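Ribokinase, putative (Burkholderia thailandensis, PDB 3B1N) probably phosphorylates nucleosides as a kinase of the pfkB (ribokinase-like) family, binding ADP and the nucleoside analogue mizoribine. Local coordinates at residues I237-C251 with R274-G288. Residues are numbered along the deposited sequence; the frame is centred on the assembly and turned at random. Where two conformers were deposited one is given.
Sequences IPAVRAERVIDPTGC and RLASLMGALKIAHQG. With ADP (adenosine-5'-diphosphate), chain G.
I284, near the end of helix 269-284, reaches into the loop 237-251 that runs from strand 233-237 to helix 251-264; together they form one side of the ADP pocket of this ribokinase-like fold. Its CB rests against C251 SG at 3.7 Å. From there CG2 turns to the methyl of A242, while CG1, anti to the backbone N (chi1 -160°), runs past D247 O and P248 CA. The nearly straight chi2 (170°) carries CD1 on, touching V245 CG1 and P248 CB, to the adenine, where it lies 3.5 Å from ADP N6. The I284 carbonyl oxygen takes two hydrogen bonds, from the backbone N of I246 and of D247, tying the loop to the backbone at I284.

Two turns earlier in the helix, S277 OG donates to P238 O (2.7 Å) and accepts from the ribose O2' of ADP. Water 1 links that O2' to V240 N and S277 O. G280, with no side chain, brings its CA within 3.5 Å of ADP O4'. V240 packs on A281 and L278.

D247 and K283 hold the type II beta turn P248-C251, in which G250 is the N-cap of helix 251-264. In an Asx turn, D247 OD1 accepts from T249 N, which lies well above the carboxylate plane, and from T249 OG1 on the syn side; OD2 takes G288 N on the anti side. The bent chain of K283 brings CD to 3.4 Å from G250 C, and NZ donates to G288 O and, at 2.8 Å, to D247 O.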
ATOM      1  N   ILE B 237      15.587   7.851 -25.239  1.00 14.68           N
ATOM      2  CA  ILE B 237      16.036   6.498 -25.045  1.00 14.77           C
ATOM      3  C   ILE B 237      14.821   5.578 -25.149  1.00 13.54           C
ATOM      4  O   ILE B 237      13.857   5.756 -24.388  1.00 14.47           O
ATOM      5  CB  ILE B 237      16.619   6.341 -23.606  1.00 13.15           C
ATOM      6  CG1 ILE B 237      17.748   7.357 -23.329  1.00 15.38           C
ATOM      7  CG2 ILE B 237      17.063   4.860 -23.344  1.00 14.02           C
ATOM      8  CD1 ILE B 237      18.953   7.221 -24.324  1.00 16.50           C
ATOM      9  N   PRO B 238      14.864   4.596 -26.043  1.00 13.52           N
ATOM     10  CA  PRO B 238      13.721   3.673 -26.131  1.00 14.69           C
ATOM     11  C   PRO B 238      13.688   2.694 -24.995  1.00 14.57           C
ATOM     12  O   PRO B 238      14.750   2.296 -24.495  1.00 14.73           O
ATOM     13  CB  PRO B 238      13.964   2.899 -27.438  1.00 15.28           C
ATOM     14  CG  PRO B 238      15.381   3.202 -27.842  1.00 17.95           C
ATOM     15  CD  PRO B 238      15.948   4.305 -27.007  1.00 14.47           C
ATOM     16  N   ALA B 239      12.488   2.237 -24.643  1.00 15.28           N
ATOM     17  CA  ALA B 239      12.389   1.054 -23.814  1.00 14.77           C
ATOM     18  C   ALA B 239      12.835  -0.200 -24.542  1.00 15.21           C
ATOM     19  O   ALA B 239      12.768  -0.275 -25.778  1.00 16.69           O
ATOM     20  CB  ALA B 239      10.930   0.871 -23.310  1.00 15.28           C
ATOM     21  N   VAL B 240      13.266  -1.195 -23.790  1.00 12.85           N
ATOM     22  CA  VAL B 240      13.478  -2.540 -24.305  1.00 14.21           C
ATOM     23  C   VAL B 240      12.213  -3.323 -23.986  1.00 15.96           C
ATOM     24  O   VAL B 240      11.763  -3.304 -22.844  1.00 15.35           O
ATOM     25  CB  VAL B 240      14.730  -3.213 -23.661  1.00 13.88           C
ATOM     26  CG1 VAL B 240      14.934  -4.644 -24.110  1.00 14.13           C
ATOM     27  CG2 VAL B 240      15.958  -2.448 -24.068  1.00 13.39           C
ATOM     28  N   ARG B 241      11.644  -3.994 -24.986  1.00 18.60           N
ATOM     29  CA  ARG B 241      10.459  -4.844 -24.735  1.00 21.57           C
ATOM     30  C   ARG B 241      10.749  -5.871 -23.671  1.00 20.87           C
ATOM     31  O   ARG B 241      11.684  -6.659 -23.784  1.00 21.38           O
ATOM     32  CB  ARG B 241      10.018  -5.539 -26.050  1.00 21.86           C
ATOM     33  CG  ARG B 241       8.713  -6.317 -25.935  1.00 29.45           C
ATOM     34  CD  ARG B 241       7.899  -6.224 -27.219  1.00 36.71           C
ATOM     35  NE  ARG B 241       6.556  -5.709 -26.925  1.00 44.65           N
ATOM     36  CZ  ARG B 241       6.201  -4.418 -26.965  1.00 46.05           C
ATOM     37  NH1 ARG B 241       4.954  -4.058 -26.664  1.00 45.46           N
ATOM     38  NH2 ARG B 241       7.082  -3.479 -27.307  1.00 48.97           N
ATOM     39  N   ALA B 242       9.918  -5.874 -22.625  1.00 21.38           N
ATOM     40  CA  ALA B 242      10.078  -6.812 -21.530  1.00 21.38           C
ATOM     41  C   ALA B 242       9.671  -8.196 -21.965  1.00 22.24           C
ATOM     42  O   ALA B 242       8.636  -8.331 -22.641  1.00 22.48           O
ATOM     43  CB  ALA B 242       9.172  -6.381 -20.367  1.00 21.46           C
ATOM     44  N   GLU B 243      10.419  -9.203 -21.519  1.00 21.77           N
ATOM     45  CA  GLU B 243      10.029 -10.587 -21.829  0.50 23.00           C
ATOM     46  C   GLU B 243       8.681 -10.907 -21.182  1.00 22.89           C
ATOM     47  O   GLU B 243       7.871 -11.645 -21.784  1.00 22.69           O
ATOM     48  CB  GLU B 243      11.105 -11.608 -21.435  0.50 23.27           C
ATOM     49  CG  GLU B 243      12.511 -11.312 -22.003  0.50 26.38           C
ATOM     50  CD  GLU B 243      12.706 -11.686 -23.466  0.50 29.97           C
ATOM     51  OE1 GLU B 243      12.052 -11.072 -24.349  0.50 31.30           O
ATOM     52  OE2 GLU B 243      13.552 -12.573 -23.728  0.50 31.26           O
ATOM     53  N   ARG B 244       8.431 -10.341 -20.001  1.00 21.55           N
ATOM     54  CA  ARG B 244       7.132 -10.413 -19.322  1.00 19.94           C
ATOM     55  C   ARG B 244       7.210  -9.319 -18.260  1.00 18.52           C
ATOM     56  O   ARG B 244       8.308  -8.863 -17.926  1.00 17.30           O
ATOM     57  CB  ARG B 244       6.886 -11.791 -18.702  1.00 20.90           C
ATOM     58  CG  ARG B 244       7.912 -12.196 -17.662  1.00 22.32           C
ATOM     59  CD  ARG B 244       7.843 -13.685 -17.187  1.00 28.02           C
ATOM     60  NE  ARG B 244       8.803 -13.877 -16.085  1.00 30.70           N
ATOM     61  CZ  ARG B 244       8.810 -14.885 -15.197  1.00 35.05           C
ATOM     62  NH1 ARG B 244       7.895 -15.871 -15.225  1.00 34.30           N
ATOM     63  NH2 ARG B 244       9.744 -14.901 -14.249  1.00 32.96           N
ATOM     64  N   VAL B 245       6.053  -8.904 -17.772  1.00 17.30           N
ATOM     65  CA  VAL B 245       5.962  -7.922 -16.690  1.00 16.69           C
ATOM     66  C   VAL B 245       5.458  -8.586 -15.430  1.00 17.61           C
ATOM     67  O   VAL B 245       4.258  -8.954 -15.294  1.00 19.10           O
ATOM     68  CB  VAL B 245       5.034  -6.728 -17.053  1.00 16.30           C
ATOM     69  CG1 VAL B 245       4.869  -5.760 -15.860  1.00 16.54           C
ATOM     70  CG2 VAL B 245       5.588  -5.984 -18.333  1.00 17.96           C
ATOM     71  N   ILE B 246       6.367  -8.745 -14.496  1.00 16.03           N
ATOM     72  CA  ILE B 246       6.058  -9.382 -13.213  1.00 15.83           C
ATOM     73  C   ILE B 246       5.981  -8.344 -12.100  1.00 15.31           C
ATOM     74  O   ILE B 246       4.988  -8.299 -11.326  1.00 16.54           O
ATOM     75  CB  ILE B 246       7.104 -10.463 -12.906  1.00 15.61           C
ATOM     76  CG1 ILE B 246       7.084 -11.554 -13.992  1.00 19.16           C
ATOM     77  CG2 ILE B 246       6.889 -11.054 -11.551  1.00 16.75           C
ATOM     78  CD1 ILE B 246       5.734 -12.318 -14.065  1.00 21.85           C
ATOM     79  N   ASP B 247       6.999  -7.480 -11.992  1.00 13.14           N
ATOM     80  CA  ASP B 247       7.077  -6.578 -10.844  1.00 13.47           C
ATOM     81  C   ASP B 247       7.914  -5.362 -11.214  1.00 12.62           C
ATOM     82  O   ASP B 247       9.121  -5.516 -11.468  1.00 11.35           O
ATOM     83  CB  ASP B 247       7.783  -7.287  -9.674  1.00 13.40           C
ATOM     84  CG  ASP B 247       7.870  -6.421  -8.420  1.00 17.01           C
ATOM     85  OD1 ASP B 247       7.288  -5.304  -8.366  1.00 14.83           O
ATOM     86  OD2 ASP B 247       8.535  -6.881  -7.484  1.00 21.82           O
ATOM     87  N   PRO B 248       7.311  -4.189 -11.286  1.00 11.17           N
ATOM     88  CA  PRO B 248       8.133  -3.004 -11.634  1.00 11.23           C
ATOM     89  C   PRO B 248       8.978  -2.442 -10.499  1.00 11.58           C
ATOM     90  O   PRO B 248       9.761  -1.499 -10.758  1.00 12.66           O
ATOM     91  CB  PRO B 248       7.123  -1.940 -12.040  1.00 13.95           C
ATOM     92  CG  PRO B 248       5.795  -2.466 -11.712  1.00 15.75           C
ATOM     93  CD  PRO B 248       5.849  -3.916 -11.291  1.00 12.27           C
ATOM     94  N   THR B 249       8.826  -2.937  -9.276  1.00 11.02           N
ATOM     95  CA  THR B 249       9.552  -2.373  -8.153  1.00 12.15           C
ATOM     96  C   THR B 249      11.062  -2.506  -8.378  1.00 12.03           C
ATOM     97  O   THR B 249      11.566  -3.602  -8.545  1.00 12.42           O
ATOM     98  CB  THR B 249       9.263  -3.140  -6.844  1.00 13.28           C
ATOM     99  OG1 THR B 249       7.863  -3.139  -6.661  1.00 14.88           O
ATOM    100  CG2 THR B 249       9.893  -2.423  -5.645  1.00 16.03           C
ATOM    101  N   GLY B 250      11.728  -1.339  -8.413  1.00 11.71           N
ATOM    102  CA  GLY B 250      13.179  -1.317  -8.544  1.00 11.45           C
ATOM    103  C   GLY B 250      13.583  -1.085  -9.984  1.00 11.66           C
ATOM    104  O   GLY B 250      14.766  -1.128 -10.263  1.00 10.08           O
ATOM    105  N   CYS B 251      12.635  -0.891 -10.908  1.00  9.75           N
ATOM    106  CA  CYS B 251      13.088  -0.670 -12.331  1.00  8.78           C
ATOM    107  C   CYS B 251      13.968   0.559 -12.457  1.00  9.42           C
ATOM    108  O   CYS B 251      15.017   0.487 -13.153  1.00  8.25           O
ATOM    109  CB  CYS B 251      11.912  -0.487 -13.256  1.00  9.79           C
ATOM    110  SG  CYS B 251      11.117  -2.041 -13.725  1.00 10.82           S
ATOM    111  N   ARG B 274      20.733   3.492 -23.168  1.00  9.92           N
ATOM    112  CA  ARG B 274      20.159   2.240 -23.637  1.00 10.26           C
ATOM    113  C   ARG B 274      20.531   1.089 -22.707  1.00 10.22           C
ATOM    114  O   ARG B 274      19.730   0.168 -22.493  1.00 10.31           O
ATOM    115  CB  ARG B 274      20.614   1.978 -25.088  1.00 10.34           C
ATOM    116  CG  ARG B 274      19.818   2.819 -26.046  1.00 12.38           C
ATOM    117  CD  ARG B 274      20.433   2.740 -27.443  1.00 13.19           C
ATOM    118  NE  ARG B 274      19.526   3.395 -28.415  1.00 13.94           N
ATOM    119  CZ  ARG B 274      19.348   4.711 -28.510  1.00 14.47           C
ATOM    120  NH1 ARG B 274      19.962   5.583 -27.701  1.00 13.91           N
ATOM    121  NH2 ARG B 274      18.499   5.181 -29.453  1.00 17.52           N
ATOM    122  N   LEU B 275      21.745   1.129 -22.126  1.00  9.74           N
ATOM    123  CA  LEU B 275      22.107   0.086 -21.182  1.00  8.54           C
ATOM    124  C   LEU B 275      21.188   0.155 -19.942  1.00  9.70           C
ATOM    125  O   LEU B 275      20.744  -0.895 -19.480  1.00 10.41           O
ATOM    126  CB  LEU B 275      23.607   0.205 -20.788  1.00  9.25           C
ATOM    127  CG  LEU B 275      24.046  -0.849 -19.778  1.00 10.33           C
ATOM    128  CD1 LEU B 275      23.995  -2.273 -20.353  1.00 12.75           C
ATOM    129  CD2 LEU B 275      25.508  -0.535 -19.335  1.00 12.23           C
ATOM    130  N   ALA B 276      20.984   1.363 -19.432  1.00  9.62           N
ATOM    131  CA  ALA B 276      20.100   1.607 -18.280  1.00  8.92           C
ATOM    132  C   ALA B 276      18.698   1.048 -18.605  1.00  9.19           C
ATOM    133  O   ALA B 276      18.078   0.356 -17.790  1.00  8.86           O
ATOM    134  CB  ALA B 276      20.050   3.086 -18.023  1.00  7.97           C
ATOM    135  N   SER B 277      18.190   1.387 -19.789  1.00  9.04           N
ATOM    136  CA  SER B 277      16.864   0.964 -20.262  1.00  8.81           C
ATOM    137  C   SER B 277      16.778  -0.561 -20.320  1.00  8.90           C
ATOM    138  O   SER B 277      15.797  -1.182 -19.826  1.00  9.55           O
ATOM    139  CB  SER B 277      16.656   1.572 -21.630  1.00  9.63           C
ATOM    140  OG  SER B 277      15.348   1.224 -22.057  1.00 11.54           O
ATOM    141  N   LEU B 278      17.839  -1.190 -20.814  1.00  9.08           N
ATOM    142  CA  LEU B 278      17.893  -2.650 -20.828  1.00  8.94           C
ATOM    143  C   LEU B 278      17.837  -3.214 -19.425  1.00  8.90           C
ATOM    144  O   LEU B 278      17.072  -4.165 -19.162  1.00  9.47           O
ATOM    145  CB  LEU B 278      19.137  -3.161 -21.539  1.00  9.95           C
ATOM    146  CG  LEU B 278      19.396  -4.641 -21.470  1.00 10.26           C
ATOM    147  CD1 LEU B 278      18.286  -5.451 -22.098  1.00 12.74           C
ATOM    148  CD2 LEU B 278      20.735  -4.937 -22.163  1.00 13.64           C
ATOM    149  N   MET B 279      18.615  -2.645 -18.494  1.00  8.43           N
ATOM    150  CA  MET B 279      18.565  -3.204 -17.120  1.00  9.46           C
ATOM    151  C   MET B 279      17.153  -3.094 -16.519  1.00  8.82           C
ATOM    152  O   MET B 279      16.737  -4.050 -15.848  1.00  9.27           O
ATOM    153  CB  MET B 279      19.573  -2.463 -16.243  1.00  8.56           C
ATOM    154  CG  MET B 279      21.061  -2.704 -16.695  1.00 10.74           C
ATOM    155  SD  MET B 279      21.634  -4.377 -16.594  1.00 11.00           S
ATOM    156  CE  MET B 279      21.909  -4.567 -14.811  1.00 12.09           C
ATOM    157  N   GLY B 280      16.462  -1.980 -16.769  1.00  8.69           N
ATOM    158  CA  GLY B 280      15.077  -1.830 -16.324  1.00  9.17           C
ATOM    159  C   GLY B 280      14.190  -2.942 -16.861  1.00  9.50           C
ATOM    160  O   GLY B 280      13.336  -3.518 -16.124  1.00  9.23           O
ATOM    161  N   ALA B 281      14.367  -3.272 -18.134  1.00  9.80           N
ATOM    162  CA  ALA B 281      13.570  -4.384 -18.742  1.00 10.20           C
ATOM    163  C   ALA B 281      13.919  -5.739 -18.248  1.00 11.39           C
ATOM    164  O   ALA B 281      13.031  -6.613 -18.146  1.00 11.58           O
ATOM    165  CB  ALA B 281      13.684  -4.327 -20.282  1.00 10.27           C
ATOM    166  N   LEU B 282      15.188  -5.994 -17.944  1.00  9.14           N
ATOM    167  CA  LEU B 282      15.539  -7.320 -17.423  1.00 10.27           C
ATOM    168  C   LEU B 282      14.997  -7.502 -16.013  1.00 11.82           C
ATOM    169  O   LEU B 282      14.548  -8.571 -15.622  1.00 12.95           O
ATOM    170  CB  LEU B 282      17.049  -7.522 -17.421  1.00 10.02           C
ATOM    171  CG  LEU B 282      17.666  -7.368 -18.805  1.00 10.46           C
ATOM    172  CD1 LEU B 282      19.172  -7.372 -18.688  1.00 11.63           C
ATOM    173  CD2 LEU B 282      17.190  -8.592 -19.646  1.00 13.02           C
ATOM    174  N   LYS B 283      14.996  -6.410 -15.255  1.00 11.52           N
ATOM    175  CA  LYS B 283      14.479  -6.432 -13.894  1.00 11.60           C
ATOM    176  C   LYS B 283      12.985  -6.737 -13.838  1.00 11.89           C
ATOM    177  O   LYS B 283      12.559  -7.522 -12.987  1.00 11.12           O
ATOM    178  CB  LYS B 283      14.807  -5.108 -13.155  1.00 10.59           C
ATOM    179  CG  LYS B 283      14.626  -5.250 -11.632  1.00 11.68           C
ATOM    180  CD  LYS B 283      13.644  -4.332 -11.014  1.00 15.09           C
ATOM    181  CE  LYS B 283      12.216  -4.760 -11.353  1.00 12.06           C
ATOM    182  NZ  LYS B 283      11.715  -5.971 -10.573  1.00 13.63           N
ATOM    183  N   ILE B 284      12.198  -6.131 -14.713  1.00  9.78           N
ATOM    184  CA  ILE B 284      10.713  -6.207 -14.559  1.00 10.28           C
ATOM    185  C   ILE B 284      10.175  -7.613 -14.817  1.00 11.66           C
ATOM    186  O   ILE B 284       9.049  -7.927 -14.388  1.00 11.37           O
ATOM    187  CB  ILE B 284      10.036  -5.135 -15.426  1.00 10.09           C
ATOM    188  CG1 ILE B 284       8.593  -4.854 -14.914  1.00  9.40           C
ATOM    189  CG2 ILE B 284      10.065  -5.574 -16.924  1.00 10.87           C
ATOM    190  CD1 ILE B 284       7.990  -3.624 -15.603  1.00 11.06           C
ATOM    191  N   ALA B 285      11.016  -8.455 -15.416  1.00 10.89           N
ATOM    192  CA  ALA B 285      10.632  -9.838 -15.715  1.00 13.13           C
ATOM    193  C   ALA B 285      10.665 -10.780 -14.503  1.00 13.56           C
ATOM    194  O   ALA B 285      10.364 -11.986 -14.633  1.00 14.13           O
ATOM    195  CB  ALA B 285      11.474 -10.393 -16.866  1.00 12.88           C
ATOM    196  N   HIS B 286      11.023 -10.253 -13.319  1.00 13.63           N
ATOM    197  CA  HIS B 286      11.148 -11.087 -12.138  1.00 15.01           C
ATOM    198  C   HIS B 286      10.628 -10.337 -10.922  1.00 14.72           C
ATOM    199  O   HIS B 286      10.605  -9.103 -10.902  1.00 15.26           O
ATOM    200  CB  HIS B 286      12.601 -11.542 -11.925  1.00 15.27           C
ATOM    201  CG  HIS B 286      13.183 -12.223 -13.113  1.00 15.52           C
ATOM    202  ND1 HIS B 286      13.099 -13.589 -13.307  1.00 20.60           N
ATOM    203  CD2 HIS B 286      13.794 -11.714 -14.212  1.00 15.37           C
ATOM    204  CE1 HIS B 286      13.649 -13.888 -14.476  1.00 18.74           C
ATOM    205  NE2 HIS B 286      14.101 -12.773 -15.032  1.00 17.99           N
ATOM    206  N   GLN B 287      10.228 -11.093  -9.903  1.00 16.54           N
ATOM    207  CA  GLN B 287       9.584 -10.556  -8.711  1.00 18.78           C
ATOM    208  C   GLN B 287      10.661 -10.098  -7.767  1.00 18.72           C
ATOM    209  O   GLN B 287      11.511 -10.924  -7.411  1.00 22.34           O
ATOM    210  CB  GLN B 287       8.825 -11.723  -8.037  1.00 20.05           C
ATOM    211  CG  GLN B 287       8.170 -11.367  -6.731  1.00 26.31           C
ATOM    212  CD  GLN B 287       7.216 -10.237  -6.889  1.00 32.24           C
ATOM    213  OE1 GLN B 287       6.477 -10.174  -7.885  1.00 34.60           O
ATOM    214  NE2 GLN B 287       7.223  -9.302  -5.929  1.00 28.95           N
ATOM    215  N   GLY B 288      10.605  -8.850  -7.307  1.00 16.38           N
ATOM    216  CA  GLY B 288      11.594  -8.372  -6.350  1.00 16.01           C
ATOM    217  C   GLY B 288      12.494  -7.418  -7.125  1.00 15.24           C
ATOM    218  O   GLY B 288      12.678  -7.576  -8.342  1.00 16.80           O
TER
HETATM  219  PB  ADP G 402      10.841   3.984 -11.295  1.00 12.87           P
HETATM  220  O1B ADP G 402       9.484   4.635 -11.074  1.00 20.07           O
HETATM  221  O2B ADP G 402      11.918   4.870 -10.747  1.00 15.69           O
HETATM  222  O3B ADP G 402      11.078   2.563 -10.925  1.00 12.80           O
HETATM  223  PA  ADP G 402      10.286   3.796 -14.237  1.00 11.76           P
HETATM  224  O1A ADP G 402       8.934   3.124 -13.954  1.00 12.78           O
HETATM  225  O2A ADP G 402      10.323   5.088 -14.995  1.00 12.19           O
HETATM  226  O3A ADP G 402      11.113   4.110 -12.927  1.00 14.35           O
HETATM  227  O5' ADP G 402      11.068   2.640 -14.941  1.00 10.82           O
HETATM  228  C5' ADP G 402      12.463   2.870 -15.173  1.00 10.81           C
HETATM  229  C4' ADP G 402      12.963   2.259 -16.473  1.00  9.30           C
HETATM  230  O4' ADP G 402      12.757   0.830 -16.435  1.00 10.44           O
HETATM  231  C3' ADP G 402      12.211   2.750 -17.735  1.00 11.39           C
HETATM  232  O3' ADP G 402      12.731   4.006 -18.197  1.00 12.01           O
HETATM  233  C2' ADP G 402      12.377   1.556 -18.640  1.00 11.27           C
HETATM  234  O2' ADP G 402      13.664   1.611 -19.293  1.00 11.50           O
HETATM  235  C1' ADP G 402      12.356   0.369 -17.720  1.00 11.81           C
HETATM  236  N9  ADP G 402      10.956  -0.125 -17.594  1.00 11.55           N
HETATM  237  C8  ADP G 402       9.991   0.209 -16.679  1.00 12.61           C
HETATM  238  N7  ADP G 402       8.822  -0.448 -16.969  1.00 11.64           N
HETATM  239  C5  ADP G 402       9.023  -1.120 -18.092  1.00 11.95           C
HETATM  240  C6  ADP G 402       8.201  -1.972 -18.949  1.00 13.91           C
HETATM  241  N6  ADP G 402       6.906  -2.184 -18.583  1.00 15.72           N
HETATM  242  N1  ADP G 402       8.748  -2.500 -20.029  1.00 13.64           N
HETATM  243  C2  ADP G 402      10.037  -2.277 -20.379  1.00 15.35           C
HETATM  244  N3  ADP G 402      10.849  -1.525 -19.625  1.00 13.61           N
HETATM  245  C4  ADP G 402      10.407  -0.919 -18.524  1.00 11.38           C
HETATM  246  O   HOH W   1      13.303  -0.610 -20.909  1.00 12.68           O
HETATM  247  O   HOH W   2      12.821  -8.630 -20.014  1.00 18.68           O